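Local coordinates for sugar fermentation stimulation protein homolog (Pyrococcus furiosus, PDB 4DA2), which probably binds DNA, pairing an OB-fold domain with a calcium-binding nuclease-like domain of the PD-(D/E)xK type, at residues Ile175-Tyr187 with Gly219-Ile231. The protein carries 1 engineered substitution. Numbering follows the deposited sequence.
Sequences IGALPNVSKFKPY and GEIIYRGELGVEI
Arg224 reaches into the loop that follows the inverse gamma turn centred on Gly176 and holds it chiefly through the backbone oxygens of Leu178 and Val181, an example of an arginine clasping a loop by its main-chain carbonyls next to a short parallel strand pairing. Its NH1 and NH2 both point at Leu178 O, a forked pair of bent, weak bonds of which the NH2 one measures 2.8 Å, while NH2 also gives a straighter bond to Val181 O (3.3 Å, 156° at the hydrogen). Asn180 N lies over the middle of one guanidinium face, and Val181 CG2 meets the group at its edge, 3.2 Å from NH2. A bend at chi3 (-51°) turns the guanidinium into this curl of chain, and NH1 has a further hydrogen-bond partner in His214, which probably helps to hold the group's rotation. A leucine here would remove every one of these donors and would probably leave the carbonyls of Leu178 and Val181 without their partner and the loop less firmly held.

Further along, Leu227 packs against the backbone of the loop: CD2 lies 3.5 Å from Val181 O, and CD1 faces Gly176 CA and the CB of Phe184. Here the chains become a short parallel ladder. Gly228 N bonds to Ser182 O, Gly228 O accepts from Phe184 N (2.9 Å), and Glu230 N meets Phe184 O almost head-on, at a C=O...N angle of 168°. At the chain's end, Ile231 CD1 touches the edge of the Phe184 ring (4.0 Å from CE2) and also packs against Pro186. Lys183 and Lys185 both make cation-pi contacts with Tyr142, whose hydroxyl is hydrogen-bonded to Glu230 OE2.

The pairing thus sets the C-terminal end of strand 220-229 beside strand 183-186, which is flanked in turn by strand 142-145, within the mixed sheet of the nuclease-like domain; Phe184 stacks on Phe174 and touches Ala210 of strand 207-215.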
ATOM      1  N   ILE A 175       0.988   4.473  -0.302  1.00 12.08           N
ATOM      2  CA  ILE A 175       2.228   3.717  -0.385  1.00 12.20           C
ATOM      3  C   ILE A 175       2.516   3.444  -1.865  1.00  9.77           C
ATOM      4  O   ILE A 175       1.937   2.521  -2.483  1.00 14.51           O
ATOM      5  CB  ILE A 175       2.134   2.390   0.429  1.00 13.75           C
ATOM      6  CG1 ILE A 175       1.679   2.676   1.880  1.00 16.83           C
ATOM      7  CG2 ILE A 175       3.475   1.682   0.399  1.00 16.27           C
ATOM      8  CD1 ILE A 175       2.623   3.601   2.697  1.00 22.55           C
ATOM      9  N   GLY A 176       3.388   4.280  -2.428  1.00  9.14           N
ATOM     10  CA  GLY A 176       3.810   4.198  -3.834  1.00 11.78           C
ATOM     11  C   GLY A 176       4.928   3.187  -3.911  1.00 15.82           C
ATOM     12  O   GLY A 176       6.111   3.533  -4.127  1.00 13.54           O
ATOM     13  N   ALA A 177       4.558   1.922  -3.701  1.00 18.28           N
ATOM     14  CA  ALA A 177       5.505   0.810  -3.672  1.00 14.33           C
ATOM     15  C   ALA A 177       5.945   0.336  -5.062  1.00 12.26           C
ATOM     16  O   ALA A 177       6.000  -0.886  -5.329  1.00 16.60           O
ATOM     17  CB  ALA A 177       4.929  -0.375  -2.868  1.00 18.58           C
ATOM     18  N   LEU A 178       6.247   1.304  -5.937  1.00 13.22           N
ATOM     19  CA  LEU A 178       6.785   1.061  -7.280  1.00 14.08           C
ATOM     20  C   LEU A 178       8.158   1.693  -7.328  1.00 14.27           C
ATOM     21  O   LEU A 178       8.334   2.779  -6.791  1.00 17.89           O
ATOM     22  CB  LEU A 178       5.955   1.842  -8.325  1.00 23.93           C
ATOM     23  CG  LEU A 178       4.515   1.473  -8.651  1.00 35.23           C
ATOM     24  CD1 LEU A 178       3.965   2.462  -9.627  1.00 21.24           C
ATOM     25  CD2 LEU A 178       4.391   0.066  -9.205  1.00 29.81           C
ATOM     26  N   PRO A 179       9.119   1.055  -8.014  1.00 16.27           N
ATOM     27  CA  PRO A 179      10.375   1.758  -8.277  1.00 13.72           C
ATOM     28  C   PRO A 179      10.124   2.873  -9.303  1.00 14.61           C
ATOM     29  O   PRO A 179       9.103   2.864 -10.021  1.00 17.44           O
ATOM     30  CB  PRO A 179      11.272   0.662  -8.891  1.00 22.37           C
ATOM     31  CG  PRO A 179      10.275  -0.275  -9.570  1.00 20.59           C
ATOM     32  CD  PRO A 179       9.079  -0.283  -8.648  1.00 24.58           C
ATOM     33  N   ASN A 180      11.041   3.833  -9.342  1.00 15.53           N
ATOM     34  CA  ASN A 180      11.052   4.929 -10.331  1.00 24.70           C
ATOM     35  C   ASN A 180       9.751   5.723 -10.450  1.00 25.56           C
ATOM     36  O   ASN A 180       9.226   5.937 -11.536  1.00 28.44           O
ATOM     37  CB  ASN A 180      11.518   4.433 -11.713  1.00 26.63           C
ATOM     38  CG  ASN A 180      12.833   3.692 -11.637  1.00 25.89           C
ATOM     39  OD1 ASN A 180      12.858   2.500 -11.328  1.00 46.61           O
ATOM     40  ND2 ASN A 180      13.939   4.402 -11.858  1.00 33.84           N
ATOM     41  N   VAL A 181       9.227   6.146  -9.315  1.00 24.23           N
ATOM     42  CA  VAL A 181       8.172   7.132  -9.305  1.00 18.59           C
ATOM     43  C   VAL A 181       8.628   8.195  -8.328  1.00 17.81           C
ATOM     44  O   VAL A 181       9.363   7.892  -7.384  1.00 15.09           O
ATOM     45  CB  VAL A 181       6.775   6.547  -8.866  1.00 19.66           C
ATOM     46  CG1 VAL A 181       6.139   5.702  -9.976  1.00 22.15           C
ATOM     47  CG2 VAL A 181       6.877   5.785  -7.536  1.00 19.69           C
ATOM     48  N   SER A 182       8.249   9.447  -8.588  1.00 16.47           N
ATOM     49  CA  SER A 182       8.674  10.565  -7.739  1.00 21.19           C
ATOM     50  C   SER A 182       7.499  11.395  -7.256  1.00 22.56           C
ATOM     51  O   SER A 182       7.665  12.348  -6.461  1.00 19.50           O
ATOM     52  CB  SER A 182       9.611  11.492  -8.526  1.00 16.77           C
ATOM     53  OG  SER A 182       8.939  11.919  -9.700  1.00 16.59           O
ATOM     54  N   LYS A 183       6.326  11.070  -7.771  1.00 15.11           N
ATOM     55  CA  LYS A 183       5.083  11.813  -7.490  1.00 12.57           C
ATOM     56  C   LYS A 183       3.903  10.886  -7.244  1.00 16.79           C
ATOM     57  O   LYS A 183       3.992   9.700  -7.516  1.00 17.12           O
ATOM     58  CB  LYS A 183       4.743  12.766  -8.653  1.00 17.18           C
ATOM     59  CG  LYS A 183       5.823  13.814  -8.913  1.00 23.91           C
ATOM     60  CD  LYS A 183       5.345  14.863  -9.908  1.00 28.77           C
ATOM     61  CE  LYS A 183       5.511  14.382 -11.337  1.00 35.43           C
ATOM     62  NZ  LYS A 183       6.902  14.560 -11.825  1.00 43.73           N
ATOM     63  N   PHE A 184       2.835  11.441  -6.678  1.00 13.50           N
ATOM     64  CA  PHE A 184       1.565  10.754  -6.527  1.00  9.53           C
ATOM     65  C   PHE A 184       0.412  11.597  -7.047  1.00 15.24           C
ATOM     66  O   PHE A 184       0.396  12.794  -6.801  1.00 15.90           O
ATOM     67  CB  PHE A 184       1.297  10.393  -5.023  1.00 11.08           C
ATOM     68  CG  PHE A 184      -0.131   9.964  -4.779  1.00 14.98           C
ATOM     69  CD1 PHE A 184      -0.519   8.630  -4.944  1.00  8.62           C
ATOM     70  CD2 PHE A 184      -1.114  10.912  -4.495  1.00 15.25           C
ATOM     71  CE1 PHE A 184      -1.879   8.268  -4.792  1.00 13.03           C
ATOM     72  CE2 PHE A 184      -2.445  10.558  -4.317  1.00 12.18           C
ATOM     73  CZ  PHE A 184      -2.837   9.223  -4.476  1.00 14.83           C
ATOM     74  N   LYS A 185      -0.574  10.988  -7.722  1.00  8.96           N
ATOM     75  CA  LYS A 185      -1.885  11.621  -7.920  1.00 13.35           C
ATOM     76  C   LYS A 185      -3.001  10.583  -7.957  1.00 14.67           C
ATOM     77  O   LYS A 185      -2.731   9.427  -8.291  1.00 16.65           O
ATOM     78  CB  LYS A 185      -1.906  12.459  -9.206  1.00 12.37           C
ATOM     79  CG  LYS A 185      -1.761  11.634 -10.469  1.00 17.34           C
ATOM     80  CD  LYS A 185      -1.605  12.560 -11.671  1.00 19.17           C
ATOM     81  CE  LYS A 185      -1.470  11.737 -12.952  1.00 21.79           C
ATOM     82  NZ  LYS A 185      -1.368  12.633 -14.157  1.00 28.89           N
ATOM     83  N   PRO A 186      -4.241  10.983  -7.610  1.00 15.19           N
ATOM     84  CA  PRO A 186      -5.378  10.067  -7.801  1.00 12.59           C
ATOM     85  C   PRO A 186      -5.586   9.737  -9.281  1.00 18.35           C
ATOM     86  O   PRO A 186      -5.325  10.567 -10.160  1.00 15.41           O
ATOM     87  CB  PRO A 186      -6.579  10.832  -7.263  1.00 15.21           C
ATOM     88  CG  PRO A 186      -6.014  12.026  -6.487  1.00 17.51           C
ATOM     89  CD  PRO A 186      -4.654  12.292  -7.062  1.00 13.75           C
ATOM     90  N   TYR A 187      -5.964   8.492  -9.533  1.00 17.62           N
ATOM     91  CA  TYR A 187      -6.327   8.056 -10.870  1.00 16.23           C
ATOM     92  C   TYR A 187      -7.820   8.314 -10.978  1.00 15.02           C
ATOM     93  O   TYR A 187      -8.654   7.507 -10.575  1.00 18.25           O
ATOM     94  CB  TYR A 187      -5.951   6.595 -11.092  1.00 17.82           C
ATOM     95  CG  TYR A 187      -6.306   6.057 -12.473  1.00 14.48           C
ATOM     96  CD1 TYR A 187      -5.978   6.775 -13.618  1.00 25.77           C
ATOM     97  CD2 TYR A 187      -6.941   4.813 -12.615  1.00 17.90           C
ATOM     98  CE1 TYR A 187      -6.286   6.286 -14.883  1.00 30.43           C
ATOM     99  CE2 TYR A 187      -7.240   4.304 -13.898  1.00 15.92           C
ATOM    100  CZ  TYR A 187      -6.922   5.068 -15.003  1.00 23.18           C
ATOM    101  OH  TYR A 187      -7.210   4.592 -16.257  1.00 49.21           O
ATOM    102  N   GLY A 219      15.574  -8.985  -1.605  1.00 17.60           N
ATOM    103  CA  GLY A 219      14.590  -9.019  -0.525  1.00 16.71           C
ATOM    104  C   GLY A 219      14.587  -7.753   0.320  1.00 29.83           C
ATOM    105  O   GLY A 219      13.686  -7.569   1.140  1.00 14.20           O
ATOM    106  N   GLU A 220      15.564  -6.869   0.107  1.00 18.47           N
ATOM    107  CA  GLU A 220      15.643  -5.624   0.893  1.00 23.25           C
ATOM    108  C   GLU A 220      14.558  -4.647   0.483  1.00 16.51           C
ATOM    109  O   GLU A 220      14.360  -4.395  -0.706  1.00 20.19           O
ATOM    110  CB  GLU A 220      17.007  -4.957   0.728  1.00 17.95           C
ATOM    111  CG  GLU A 220      18.115  -5.727   1.429  1.00 29.01           C
ATOM    112  CD  GLU A 220      19.480  -5.301   0.963  1.00 39.57           C
ATOM    113  OE1 GLU A 220      19.782  -5.508  -0.238  1.00 41.21           O
ATOM    114  OE2 GLU A 220      20.241  -4.757   1.792  1.00 44.89           O
ATOM    115  N   ILE A 221      13.870  -4.091   1.473  1.00 17.70           N
ATOM    116  CA  ILE A 221      12.805  -3.131   1.196  1.00 18.88           C
ATOM    117  C   ILE A 221      13.367  -1.730   1.422  1.00 21.41           C
ATOM    118  O   ILE A 221      13.944  -1.425   2.472  1.00 20.85           O
ATOM    119  CB  ILE A 221      11.530  -3.401   2.025  1.00 18.04           C
ATOM    120  CG1 ILE A 221      10.840  -4.690   1.533  1.00 23.63           C
ATOM    121  CG2 ILE A 221      10.547  -2.185   1.973  1.00 17.59           C
ATOM    122  CD1 ILE A 221       9.490  -4.942   2.167  1.00 19.76           C
ATOM    123  N   ILE A 222      13.225  -0.906   0.398  1.00 13.91           N
ATOM    124  CA  ILE A 222      13.893   0.395   0.337  1.00 20.42           C
ATOM    125  C   ILE A 222      12.862   1.529   0.413  1.00 15.08           C
ATOM    126  O   ILE A 222      11.896   1.575  -0.357  1.00 15.79           O
ATOM    127  CB  ILE A 222      14.754   0.522  -0.971  1.00 21.19           C
ATOM    128  CG1 ILE A 222      15.767  -0.633  -1.098  1.00 22.93           C
ATOM    129  CG2 ILE A 222      15.476   1.872  -1.048  1.00 20.25           C
ATOM    130  CD1 ILE A 222      16.610  -0.860   0.155  1.00 19.29           C
ATOM    131  N   TYR A 223      13.102   2.479   1.315  1.00 13.45           N
ATOM    132  CA  TYR A 223      12.233   3.630   1.434  1.00 17.11           C
ATOM    133  C   TYR A 223      12.954   4.774   0.741  1.00 16.02           C
ATOM    134  O   TYR A 223      14.039   5.158   1.173  1.00 19.12           O
ATOM    135  CB  TYR A 223      11.977   3.930   2.931  1.00 11.96           C
ATOM    136  CG  TYR A 223      11.323   5.277   3.198  1.00 19.98           C
ATOM    137  CD1 TYR A 223      10.184   5.699   2.472  1.00 16.06           C
ATOM    138  CD2 TYR A 223      11.844   6.142   4.163  1.00 20.69           C
ATOM    139  CE1 TYR A 223       9.593   6.934   2.715  1.00 23.21           C
ATOM    140  CE2 TYR A 223      11.243   7.390   4.414  1.00 20.04           C
ATOM    141  CZ  TYR A 223      10.125   7.771   3.684  1.00 23.51           C
ATOM    142  OH  TYR A 223       9.541   9.002   3.921  1.00 21.40           O
ATOM    143  N   ARG A 224      12.366   5.288  -0.346  1.00 15.87           N
ATOM    144  CA  ARG A 224      12.998   6.309  -1.168  1.00 18.06           C
ATOM    145  C   ARG A 224      12.710   7.741  -0.663  1.00 17.10           C
ATOM    146  O   ARG A 224      13.381   8.682  -1.075  1.00 28.03           O
ATOM    147  CB  ARG A 224      12.623   6.150  -2.649  1.00 23.15           C
ATOM    148  CG  ARG A 224      13.125   4.831  -3.320  1.00 17.88           C
ATOM    149  CD  ARG A 224      13.019   4.933  -4.863  1.00 17.59           C
ATOM    150  NE  ARG A 224      11.691   5.377  -5.286  1.00 20.24           N
ATOM    151  CZ  ARG A 224      10.613   4.598  -5.327  1.00 23.77           C
ATOM    152  NH1 ARG A 224      10.701   3.313  -5.005  1.00 19.85           N
ATOM    153  NH2 ARG A 224       9.441   5.099  -5.699  1.00 18.63           N
ATOM    154  N   GLY A 225      11.762   7.876   0.257  1.00 20.31           N
ATOM    155  CA  GLY A 225      11.341   9.173   0.775  1.00 21.76           C
ATOM    156  C   GLY A 225       9.927   9.502   0.318  1.00 21.80           C
ATOM    157  O   GLY A 225       9.198   8.631  -0.216  1.00 19.75           O
ATOM    158  N   GLU A 226       9.535  10.764   0.476  1.00 13.68           N
ATOM    159  CA  GLU A 226       8.181  11.144   0.071  1.00 17.78           C
ATOM    160  C   GLU A 226       8.058  11.432  -1.421  1.00 16.53           C
ATOM    161  O   GLU A 226       9.022  11.832  -2.087  1.00 18.71           O
ATOM    162  CB  GLU A 226       7.683  12.359   0.857  1.00 18.54           C
ATOM    163  CG  GLU A 226       7.505  12.105   2.327  1.00 23.84           C
ATOM    164  CD  GLU A 226       6.988  13.346   3.058  1.00 25.46           C
ATOM    165  OE1 GLU A 226       6.001  13.969   2.573  1.00 29.61           O
ATOM    166  OE2 GLU A 226       7.532  13.663   4.133  1.00 26.90           O
ATOM    167  N   LEU A 227       6.849  11.261  -1.939  1.00 16.40           N
ATOM    168  CA  LEU A 227       6.538  11.577  -3.321  1.00 17.03           C
ATOM    169  C   LEU A 227       5.794  12.914  -3.327  1.00 13.20           C
ATOM    170  O   LEU A 227       5.079  13.239  -2.355  1.00 14.25           O
ATOM    171  CB  LEU A 227       5.637  10.495  -3.937  1.00 22.50           C
ATOM    172  CG  LEU A 227       6.091   9.021  -3.853  1.00 20.81           C
ATOM    173  CD1 LEU A 227       5.010   8.092  -4.408  1.00 15.53           C
ATOM    174  CD2 LEU A 227       7.391   8.831  -4.612  1.00 13.95           C
ATOM    175  N   GLY A 228       5.952  13.668  -4.411  1.00 18.74           N
ATOM    176  CA  GLY A 228       5.256  14.939  -4.557  1.00 22.04           C
ATOM    177  C   GLY A 228       3.781  14.694  -4.818  1.00 16.44           C
ATOM    178  O   GLY A 228       3.426  14.097  -5.810  1.00 19.65           O
ATOM    179  N   VAL A 229       2.946  15.177  -3.900  1.00 13.58           N
ATOM    180  CA  VAL A 229       1.512  14.985  -3.925  1.00 12.08           C
ATOM    181  C   VAL A 229       0.787  16.017  -4.780  1.00 23.92           C
ATOM    182  O   VAL A 229       0.938  17.229  -4.570  1.00 18.63           O
ATOM    183  CB  VAL A 229       0.952  15.024  -2.488  1.00 14.83           C
ATOM    184  CG1 VAL A 229      -0.549  14.946  -2.502  1.00 20.15           C
ATOM    185  CG2 VAL A 229       1.542  13.843  -1.654  1.00 14.48           C
ATOM    186  N   GLU A 230       0.005  15.524  -5.735  1.00 14.56           N
ATOM    187  CA  GLU A 230      -0.960  16.354  -6.488  1.00 19.70           C
ATOM    188  C   GLU A 230      -2.378  15.835  -6.252  1.00 21.75           C
ATOM    189  O   GLU A 230      -2.636  14.620  -6.338  1.00 27.28           O
ATOM    190  CB  GLU A 230      -0.658  16.338  -7.991  1.00 17.34           C
ATOM    191  CG  GLU A 230       0.745  16.796  -8.320  1.00 19.55           C
ATOM    192  CD  GLU A 230       1.044  16.763  -9.797  1.00 17.52           C
ATOM    193  OE1 GLU A 230       0.127  16.581 -10.602  1.00 28.89           O
ATOM    194  OE2 GLU A 230       2.244  16.910 -10.128  1.00 28.20           O
ATOM    195  N   ILE A 231      -3.295  16.740  -5.943  1.00 15.94           N
ATOM    196  CA  ILE A 231      -4.698  16.359  -5.684  1.00 19.72           C
ATOM    197  C   ILE A 231      -5.611  17.277  -6.492  1.00 33.55           C
ATOM    198  O   ILE A 231      -6.659  16.866  -6.979  1.00 25.21           O
ATOM    199  CB  ILE A 231      -5.052  16.409  -4.155  1.00 16.85           C
ATOM    200  CG1 ILE A 231      -4.112  15.535  -3.301  1.00 22.53           C
ATOM    201  CG2 ILE A 231      -6.493  16.081  -3.910  1.00 18.43           C
ATOM    202  CD1 ILE A 231      -4.279  14.002  -3.422  1.00 22.22           C
ATOM    203  OXT ILE A 231      -5.306  18.452  -6.711  1.00 27.41           O
TER